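Local coordinates for muscarinic toxin-like protein 3 homolog (PDB 3HH7) that acts as a homodimeric three-finger neurotoxin of king cobra venom, probably by blocking nicotinic acetylcholine receptors at the postsynaptic membrane, at residues N5-T10 with E34-R39; S20-Y25 with C41-P46; C24-W29 with G52-C57. All coordinates share one frame; numbering follows the deposited sequence.

Contact 1. Residues N5-T10 with E34-R39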
loop_
_atom_site.group_PDB
_atom_site.type_symbol
_atom_site.label_atom_id
_atom_site.label_comp_id
_atom_site.label_asym_id
_atom_site.label_seq_id
_atom_site.Cartn_x
_atom_site.Cartn_y
_atom_site.Cartn_z
ATOM N N ASN A 5 -2.773 14.741 -4.324
ATOM C CA ASN A 5 -3.718 14.832 -3.211
ATOM C C ASN A 5 -5.174 14.964 -3.615
ATOM O O ASN A 5 -6.036 15.217 -2.765
ATOM C CB ASN A 5 -3.304 15.933 -2.216
ATOM C CG ASN A 5 -3.439 17.327 -2.788
ATOM O OD1 ASN A 5 -3.454 17.507 -4.003
ATOM N ND2 ASN A 5 -3.524 18.327 -1.912
ATOM N N HIS A 6 -5.448 14.765 -4.902
ATOM C CA HIS A 6 -6.820 14.841 -5.395
ATOM C C HIS A 6 -7.637 13.614 -5.003
ATOM O O HIS A 6 -7.119 12.494 -4.914
ATOM C CB HIS A 6 -6.860 15.069 -6.913
ATOM C CG HIS A 6 -6.216 13.986 -7.712
ATOM N ND1 HIS A 6 -4.861 13.732 -7.656
ATOM C CD2 HIS A 6 -6.728 13.117 -8.617
ATOM C CE1 HIS A 6 -4.574 12.732 -8.470
ATOM N NE2 HIS A 6 -5.685 12.345 -9.069
ATOM N N GLN A 7 -8.919 13.850 -4.741
ATOM C CA GLN A 7 -9.856 12.791 -4.400
ATOM C C GLN A 7 -10.452 12.120 -5.624
ATOM O O GLN A 7 -10.872 12.785 -6.570
ATOM C CB GLN A 7 -11.084 13.367 -3.677
ATOM C CG GLN A 7 -10.806 14.060 -2.367
ATOM C CD GLN A 7 -11.870 15.085 -2.059
ATOM O OE1 GLN A 7 -11.967 16.108 -2.735
ATOM N NE2 GLN A 7 -12.683 14.815 -1.050
ATOM N N SER A 8 -10.554 10.796 -5.554
ATOM C CA SER A 8 -11.277 10.010 -6.545
ATOM C C SER A 8 -10.943 10.417 -7.970
ATOM O O SER A 8 -9.790 10.334 -8.394
ATOM C CB SER A 8 -12.786 10.117 -6.311
ATOM O OG SER A 8 -13.125 9.737 -4.988
ATOM N N THR A 9 -11.956 10.851 -8.714
ATOM C CA THR A 9 -11.742 11.185 -10.134
ATOM C C THR A 9 -11.664 12.690 -10.442
ATOM O O THR A 9 -11.748 13.104 -11.600
ATOM C CB THR A 9 -12.826 10.548 -11.048
ATOM O OG1 THR A 9 -14.115 11.062 -10.686
ATOM C CG2 THR A 9 -12.814 9.025 -10.920
ATOM N N THR A 10 -11.482 13.504 -9.411
ATOM C CA THR A 10 -11.366 14.960 -9.577
ATOM C C THR A 10 -10.066 15.281 -10.326
ATOM O O THR A 10 -9.202 14.409 -10.449
ATOM C CB THR A 10 -11.409 15.675 -8.214
ATOM O OG1 THR A 10 -10.251 15.327 -7.445
ATOM C CG2 THR A 10 -12.662 15.273 -7.436
ATOM N N GLU A 34 -20.428 3.027 -3.225
ATOM C CA GLU A 34 -19.705 4.037 -3.997
ATOM C C GLU A 34 -18.207 3.987 -3.746
ATOM O O GLU A 34 -17.761 4.113 -2.607
ATOM C CB GLU A 34 -20.244 5.413 -3.608
ATOM C CG GLU A 34 -19.611 6.572 -4.313
ATOM C CD GLU A 34 -20.261 7.892 -3.919
ATOM O OE1 GLU A 34 -21.032 7.913 -2.938
ATOM O OE2 GLU A 34 -19.984 8.888 -4.611
ATOM N N GLY A 35 -17.434 3.819 -4.815
ATOM C CA GLY A 35 -15.985 3.794 -4.696
ATOM C C GLY A 35 -15.431 5.186 -4.489
ATOM O O GLY A 35 -15.866 6.151 -5.144
ATOM N N ARG A 36 -14.470 5.299 -3.576
ATOM C CA ARG A 36 -13.808 6.570 -3.343
ATOM C C ARG A 36 -12.324 6.364 -3.193
ATOM O O ARG A 36 -11.890 5.284 -2.778
ATOM C CB ARG A 36 -14.392 7.243 -2.121
ATOM C CG ARG A 36 -15.854 7.605 -2.338
ATOM C CD ARG A 36 -16.393 8.381 -1.195
ATOM N NE ARG A 36 -15.906 9.747 -1.183
ATOM C CZ ARG A 36 -15.868 10.510 -0.093
ATOM N NH1 ARG A 36 -16.273 10.029 1.081
ATOM N NH2 ARG A 36 -15.416 11.750 -0.177
ATOM N N ILE A 37 -11.555 7.380 -3.573
ATOM C CA ILE A 37 -10.098 7.340 -3.467
ATOM C C ILE A 37 -9.639 8.590 -2.750
ATOM O O ILE A 37 -10.112 9.686 -3.049
ATOM C CB ILE A 37 -9.377 7.218 -4.848
ATOM C CG1 ILE A 37 -9.819 5.952 -5.582
ATOM C CG2 ILE A 37 -7.853 7.136 -4.670
ATOM C CD1 ILE A 37 -9.246 5.846 -6.982
ATOM N N GLU A 38 -8.772 8.406 -1.760
ATOM C CA GLU A 38 -8.092 9.516 -1.104
ATOM C C GLU A 38 -6.599 9.431 -1.400
ATOM O O GLU A 38 -6.022 8.332 -1.412
ATOM C CB GLU A 38 -8.327 9.442 0.396
ATOM C CG GLU A 38 -7.862 10.646 1.197
ATOM C CD GLU A 38 -8.217 10.499 2.663
ATOM O OE1 GLU A 38 -9.417 10.601 2.994
ATOM O OE2 GLU A 38 -7.309 10.255 3.486
ATOM N N ARG A 39 -5.973 10.584 -1.647
ATOM C CA ARG A 39 -4.541 10.648 -1.908
ATOM C C ARG A 39 -3.919 11.775 -1.105
ATOM O O ARG A 39 -4.547 12.809 -0.868
ATOM C CB ARG A 39 -4.292 10.960 -3.378
ATOM C CG ARG A 39 -4.832 9.936 -4.350
ATOM C CD ARG A 39 -4.504 10.402 -5.748
ATOM N NE ARG A 39 -4.965 9.504 -6.809
ATOM C CZ ARG A 39 -6.197 9.484 -7.317
ATOM N NH1 ARG A 39 -7.159 10.281 -6.835
ATOM N NH2 ARG A 39 -6.479 8.639 -8.296
HETATM O O HOH W 1 -7.638 13.030 -1.692
HETATM O O HOH W 2 -8.695 7.840 -10.094
#
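The guanidinium of Arg39 lies flat on the imidazole of His6, the two planes only 7° apart and their centres separated by 3.9 Å. Arg39 NH1 sits toward the rim of the ring, while NE2 of His6 lies over the middle of the guanidinium; farther back along the arginine, CD rests on the same imidazole as a CH-pi contact. Fully extended from CG to NE, the arginine carries its head along the loop, where NH1 serves two carbonyls: it donates to His6 O at 2.9 Å and to Ser8 O at 3.1 Å. Both acceptors lie close to the guanidinium plane, though NH1 stands well above the carbonyl plane of His6. These two bonds, together with a water linking Arg39 NH2 to Ser8 O, fix the rotation of the group. CG2 of Ile37 packs on its opposite face, and an arginine suits this place because it offers flat surfaces and in-plane donors at once. Ser8 grips Ile37 twice: its N donates to Ile37 O at 2.8 Å, and its OG, turned beside its own backbone N (chi1 -55°), accepts from Ile37 N at 3.2 Å. Ser8 lies within the type II' turn from Gln7 to Thr10 that reverses the chain here. Arg39 NE donates to Gln65 O at the C terminus. The first-finger loop thus lies along one edge of strand 34-42, whose other edge pairs with strand 23-31.

Contact 2. Residues S20-Y25 with C41-P46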
loop_
_atom_site.group_PDB
_atom_site.type_symbol
_atom_site.label_atom_id
_atom_site.label_comp_id
_atom_site.label_asym_id
_atom_site.label_seq_id
_atom_site.Cartn_x
_atom_site.Cartn_y
_atom_site.Cartn_z
ATOM N N SER A 20 10.509 15.690 6.560
ATOM C CA SER A 20 11.274 14.645 5.878
ATOM C C SER A 20 10.705 13.242 6.086
ATOM O O SER A 20 10.885 12.354 5.241
ATOM C CB SER A 20 12.765 14.707 6.250
ATOM O OG SER A 20 12.982 15.323 7.512
ATOM N N GLY A 21 10.005 13.055 7.202
ATOM C CA GLY A 21 9.384 11.776 7.520
ATOM C C GLY A 21 8.049 11.606 6.826
ATOM O O GLY A 21 7.141 10.972 7.376
ATOM N N TYR A 22 7.938 12.163 5.617
ATOM C CA TYR A 22 6.708 12.083 4.830
ATOM C C TYR A 22 6.854 11.338 3.530
ATOM O O TYR A 22 7.847 11.454 2.813
ATOM C CB TYR A 22 6.165 13.476 4.518
ATOM C CG TYR A 22 5.429 14.104 5.660
ATOM C CD1 TYR A 22 4.037 14.078 5.718
ATOM C CD2 TYR A 22 6.123 14.722 6.697
ATOM C CE1 TYR A 22 3.355 14.654 6.771
ATOM C CE2 TYR A 22 5.450 15.302 7.758
ATOM C CZ TYR A 22 4.072 15.268 7.790
ATOM O OH TYR A 22 3.416 15.846 8.842
ATOM N N PHE A 23 5.808 10.589 3.219
ATOM C CA PHE A 23 5.695 9.883 1.955
ATOM C C PHE A 23 4.271 10.056 1.443
ATOM O O PHE A 23 3.480 10.806 2.033
ATOM C CB PHE A 23 6.079 8.411 2.129
ATOM C CG PHE A 23 5.466 7.747 3.348
ATOM C CD1 PHE A 23 6.118 7.782 4.583
ATOM C CD2 PHE A 23 4.268 7.044 3.247
ATOM C CE1 PHE A 23 5.582 7.145 5.691
ATOM C CE2 PHE A 23 3.725 6.412 4.362
ATOM C CZ PHE A 23 4.383 6.463 5.586
ATOM N N CYS A 24 3.959 9.396 0.337
ATOM C CA CYS A 24 2.636 9.524 -0.279
ATOM C C CYS A 24 1.768 8.311 -0.009
ATOM O O CYS A 24 2.270 7.185 0.188
ATOM C CB CYS A 24 2.769 9.675 -1.794
ATOM S SG CYS A 24 3.899 10.975 -2.324
ATOM N N TYR A 25 0.458 8.522 -0.044
ATOM C CA TYR A 25 -0.458 7.387 -0.029
ATOM C C TYR A 25 -1.602 7.552 -1.017
ATOM O O TYR A 25 -1.967 8.672 -1.426
ATOM C CB TYR A 25 -1.023 7.132 1.373
ATOM C CG TYR A 25 -2.073 8.139 1.794
ATOM C CD1 TYR A 25 -3.427 7.843 1.667
ATOM C CD2 TYR A 25 -1.705 9.384 2.299
ATOM C CE1 TYR A 25 -4.401 8.768 2.044
ATOM C CE2 TYR A 25 -2.653 10.324 2.676
ATOM C CZ TYR A 25 -3.998 10.016 2.548
ATOM O OH TYR A 25 -4.921 10.974 2.924
ATOM N N CYS A 41 -0.079 13.396 1.224
ATOM C CA CYS A 41 1.084 13.242 2.090
ATOM C C CYS A 41 0.697 12.598 3.401
ATOM O O CYS A 41 -0.398 12.836 3.931
ATOM C CB CYS A 41 1.681 14.616 2.408
ATOM S SG CYS A 41 2.400 15.452 1.027
ATOM N N THR A 42 1.613 11.802 3.942
ATOM C CA THR A 42 1.415 11.210 5.264
ATOM C C THR A 42 2.746 10.805 5.882
ATOM O O THR A 42 3.726 10.600 5.163
ATOM C CB THR A 42 0.472 9.983 5.200
ATOM O OG1 THR A 42 0.148 9.537 6.530
ATOM C CG2 THR A 42 1.112 8.834 4.389
ATOM N N PHE A 43 2.773 10.702 7.209
ATOM C CA PHE A 43 3.937 10.154 7.907
ATOM C C PHE A 43 3.703 8.720 8.410
ATOM O O PHE A 43 4.614 8.066 8.954
ATOM C CB PHE A 43 4.396 11.089 9.052
ATOM C CG PHE A 43 3.346 11.363 10.102
ATOM C CD1 PHE A 43 3.044 10.414 11.076
ATOM C CD2 PHE A 43 2.698 12.598 10.148
ATOM C CE1 PHE A 43 2.087 10.675 12.059
ATOM C CE2 PHE A 43 1.738 12.874 11.134
ATOM C CZ PHE A 43 1.434 11.910 12.084
ATOM N N THR A 44 2.480 8.235 8.218
ATOM C CA THR A 44 2.105 6.864 8.570
ATOM C C THR A 44 1.235 6.251 7.462
ATOM O O THR A 44 0.337 6.913 6.919
ATOM C CB THR A 44 1.398 6.796 9.955
ATOM O OG1 THR A 44 1.032 5.444 10.258
ATOM C CG2 THR A 44 0.164 7.659 9.986
ATOM N N CYS A 45 1.499 4.989 7.138
ATOM C CA CYS A 45 0.738 4.321 6.091
ATOM C C CYS A 45 -0.641 3.952 6.635
ATOM O O CYS A 45 -0.714 3.282 7.657
ATOM C CB CYS A 45 1.492 3.078 5.614
ATOM S SG CYS A 45 0.778 2.358 4.138
ATOM N N PRO A 46 -1.731 4.402 5.979
ATOM C CA PRO A 46 -3.073 4.147 6.532
ATOM C C PRO A 46 -3.387 2.661 6.693
ATOM O O PRO A 46 -2.956 1.852 5.893
ATOM C CB PRO A 46 -4.026 4.789 5.499
ATOM C CG PRO A 46 -3.199 5.748 4.752
ATOM C CD PRO A 46 -1.792 5.196 4.737
#
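Phe23 and Thr42 form an antiparallel hydrogen-bonded pair, with Phe23 N to Thr42 O and Thr42 N to Phe23 O both at 2.8 Å, and Cys24 and Cys41 follow as a non-hydrogen-bonded pair. Beyond the ladder, Phe43 comes alongside Tyr22: its CB stands over the centre of the tyrosine face, and its ring turns an edge to that face with the planes at 90°, an offset edge-to-face pair. Phe23 folds back over the strand partner because its CG lies between the backbone N and carbonyl carbon (chi1 46°), which puts Thr42 O over one ring face and brings CE2 to 3.6 Å from Thr42 CG2. This is the base of the central finger of the three-finger fold, where the hairpin of strands 23-31 and 34-42 enters the disulfide-rich core: Cys24 is bonded to Cys3, Cys41 to Cys17 and Cys45 to Cys57. Thr42 divides its two branches, the methyl wedged between Phe23 and Tyr25, the hydroxyl donating to Thr44 O at 2.7 Å, two residues on. Tyr25 crosses Thr42 at about a right angle, Tyr25 CD2 lying 3.6 Å from Thr42 CG2, and its CD1 meets Pro46 CG at 3.7 Å, a rigid apolar ring against an aromatic one; the Tyr25 hydroxyl is hydrogen-bonded to Glu38 OE2. On the dimer side, Leu48 of the second subunit packs on Phe23, and Glu47 of that subunit accepts from Thr44 OG1 and Cys45 N.

Contact 3. Residues C24-W29 with G52-C57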
loop_
_atom_site.group_PDB
_atom_site.type_symbol
_atom_site.label_atom_id
_atom_site.label_comp_id
_atom_site.label_asym_id
_atom_site.label_seq_id
_atom_site.Cartn_x
_atom_site.Cartn_y
_atom_site.Cartn_z
ATOM N N CYS A 24 3.959 9.396 0.337
ATOM C CA CYS A 24 2.636 9.524 -0.279
ATOM C C CYS A 24 1.768 8.311 -0.009
ATOM O O CYS A 24 2.270 7.185 0.188
ATOM C CB CYS A 24 2.769 9.675 -1.794
ATOM S SG CYS A 24 3.899 10.975 -2.324
ATOM N N TYR A 25 0.458 8.522 -0.044
ATOM C CA TYR A 25 -0.458 7.387 -0.029
ATOM C C TYR A 25 -1.602 7.552 -1.017
ATOM O O TYR A 25 -1.967 8.672 -1.426
ATOM C CB TYR A 25 -1.023 7.132 1.373
ATOM C CG TYR A 25 -2.073 8.139 1.794
ATOM C CD1 TYR A 25 -3.427 7.843 1.667
ATOM C CD2 TYR A 25 -1.705 9.384 2.299
ATOM C CE1 TYR A 25 -4.401 8.768 2.044
ATOM C CE2 TYR A 25 -2.653 10.324 2.676
ATOM C CZ TYR A 25 -3.998 10.016 2.548
ATOM O OH TYR A 25 -4.921 10.974 2.924
ATOM N N LYS A 26 -2.167 6.409 -1.362
ATOM C CA LYS A 26 -3.404 6.306 -2.113
ATOM C C LYS A 26 -4.245 5.233 -1.426
ATOM O O LYS A 26 -3.784 4.122 -1.208
ATOM C CB LYS A 26 -3.135 5.930 -3.574
ATOM C CG LYS A 26 -4.359 5.898 -4.446
ATOM C CD LYS A 26 -3.972 5.501 -5.847
ATOM C CE LYS A 26 -5.113 5.718 -6.802
ATOM N NZ LYS A 26 -4.754 5.127 -8.141
ATOM N N SER A 27 -5.470 5.592 -1.072
ATOM C CA SER A 27 -6.374 4.703 -0.356
ATOM C C SER A 27 -7.687 4.615 -1.118
ATOM O O SER A 27 -8.315 5.642 -1.368
ATOM C CB SER A 27 -6.610 5.268 1.046
ATOM O OG SER A 27 -7.533 4.484 1.770
ATOM N N SER A 28 -8.089 3.405 -1.499
ATOM C CA SER A 28 -9.321 3.169 -2.249
ATOM C C SER A 28 -10.264 2.367 -1.372
ATOM O O SER A 28 -9.876 1.314 -0.840
ATOM C CB SER A 28 -9.015 2.385 -3.526
ATOM O OG SER A 28 -10.201 1.925 -4.130
ATOM N N TRP A 29 -11.485 2.856 -1.187
ATOM C CA TRP A 29 -12.456 2.127 -0.375
ATOM C C TRP A 29 -13.877 2.253 -0.937
ATOM O O TRP A 29 -14.121 2.970 -1.915
ATOM C CB TRP A 29 -12.399 2.579 1.090
ATOM C CG TRP A 29 -13.012 3.928 1.335
ATOM C CD1 TRP A 29 -14.262 4.181 1.834
ATOM C CD2 TRP A 29 -12.399 5.207 1.127
ATOM N NE1 TRP A 29 -14.472 5.536 1.923
ATOM C CE2 TRP A 29 -13.349 6.191 1.501
ATOM C CE3 TRP A 29 -11.151 5.621 0.650
ATOM C CZ2 TRP A 29 -13.088 7.564 1.410
ATOM C CZ3 TRP A 29 -10.890 6.994 0.560
ATOM C CH2 TRP A 29 -11.857 7.943 0.941
ATOM N N GLY A 52 -12.140 -1.105 2.877
ATOM C CA GLY A 52 -11.083 -0.724 1.940
ATOM C C GLY A 52 -10.860 -1.752 0.850
ATOM O O GLY A 52 -11.054 -2.955 1.075
ATOM N N LYS A 53 -10.489 -1.270 -0.336
ATOM C CA LYS A 53 -10.045 -2.115 -1.456
ATOM C C LYS A 53 -8.523 -2.264 -1.399
ATOM O O LYS A 53 -7.984 -3.377 -1.450
ATOM C CB LYS A 53 -10.481 -1.529 -2.802
ATOM C CG LYS A 53 -11.991 -1.639 -3.080
ATOM C CD LYS A 53 -12.240 -1.851 -4.580
ATOM C CE LYS A 53 -13.606 -1.348 -5.083
ATOM N NZ LYS A 53 -13.601 0.076 -5.629
ATOM N N TYR A 54 -7.824 -1.137 -1.285
ATOM C CA TYR A 54 -6.378 -1.168 -1.125
ATOM C C TYR A 54 -5.871 0.101 -0.485
ATOM O O TYR A 54 -6.564 1.126 -0.464
ATOM C CB TYR A 54 -5.659 -1.426 -2.483
ATOM C CG TYR A 54 -5.793 -0.308 -3.490
ATOM C CD1 TYR A 54 -5.026 0.847 -3.386
ATOM C CD2 TYR A 54 -6.676 -0.422 -4.556
ATOM C CE1 TYR A 54 -5.148 1.897 -4.307
ATOM C CE2 TYR A 54 -6.798 0.602 -5.497
ATOM C CZ TYR A 54 -6.030 1.753 -5.364
ATOM O OH TYR A 54 -6.173 2.781 -6.273
ATOM N N VAL A 55 -4.663 -0.009 0.068
ATOM C CA VAL A 55 -3.877 1.128 0.499
ATOM C C VAL A 55 -2.495 0.959 -0.141
ATOM O O VAL A 55 -1.926 -0.143 -0.144
ATOM C CB VAL A 55 -3.706 1.178 2.041
ATOM C CG1 VAL A 55 -2.680 2.242 2.436
ATOM C CG2 VAL A 55 -5.023 1.531 2.713
ATOM N N TYR A 56 -1.969 2.049 -0.689
ATOM C CA TYR A 56 -0.649 2.049 -1.287
ATOM C C TYR A 56 0.139 3.215 -0.741
ATOM O O TYR A 56 -0.349 4.358 -0.772
ATOM C CB TYR A 56 -0.769 2.163 -2.815
ATOM C CG TYR A 56 0.555 2.170 -3.551
ATOM C CD1 TYR A 56 1.477 1.132 -3.397
ATOM C CD2 TYR A 56 0.864 3.205 -4.414
ATOM C CE1 TYR A 56 2.699 1.136 -4.088
ATOM C CE2 TYR A 56 2.064 3.225 -5.106
ATOM C CZ TYR A 56 2.968 2.188 -4.952
ATOM O OH TYR A 56 4.156 2.240 -5.663
ATOM N N CYS A 57 1.334 2.930 -0.224
ATOM C CA CYS A 57 2.204 3.932 0.384
ATOM C C CYS A 57 3.539 3.870 -0.323
ATOM O O CYS A 57 4.100 2.799 -0.467
ATOM C CB CYS A 57 2.384 3.682 1.892
ATOM S SG CYS A 57 0.828 3.860 2.776
HETATM O O HOH W 3 -12.792 2.568 -4.560
#
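Tyr54 lays one ring face against Ser28, whose CB stands 3.6 Å from the ring centroid, 19° off the normal, in a CH-pi contact. A small serine allows this approach. Tyr54 CG lies between its backbone N and carbonyl carbon (chi1 67°), so the ring leans across the neighbouring strand. There Tyr54 OH meets the extended Lys26, 3.2 Å from CE; the ammonium beyond forms a salt bridge with the C-terminal carboxylate of Gln65. Ser28 OG is 2.7 Å from a water that also bonds Trp29 O and Lys53 NZ. Behind these side chains runs an antiparallel ladder: Lys26 N to Tyr56 O and Tyr56 N to Lys26 O are both 2.8 Å. Ser28 N also donates to Tyr54 O. A classic beta bulge interrupts the ladder: Ser28 O accepts from both Lys53 N at 2.7 Å and Tyr54 N at 3.2 Å. Past the bulge Trp29 pairs with Gly52, which, lacking a side chain, lets its CA come within 3.7 Å of Trp29 CB. Strand 23-31 is the middle of the three-stranded sheet, with 34-42 on its other edge, while residues 54-57 pair antiparallel with a strand of the second subunit, carrying the sheet across the dimer.

From the N terminus, the loop after strand 2-4 is the first to be tied down, by contact 1, which joins it to strand 34-42, closing a loop of chain that contains strands 14-16 and 23-31. Contact 2 closes the central hairpin at its base, and contact 3, starting from the same strand, closes the longer excursion that brings strand 52-58 to the other edge of 23-31. Contact 1 crosses both others along the chain, whereas contacts 2 and 3 share Cys24 and Tyr25. Glu38 OE2 and Tyr25 OH, 2.6 Å apart, join contact 1 to both, and the Cys45-Cys57 disulfide locks contact 2 to contact 3. Contacts 2 and 3 also meet the second subunit.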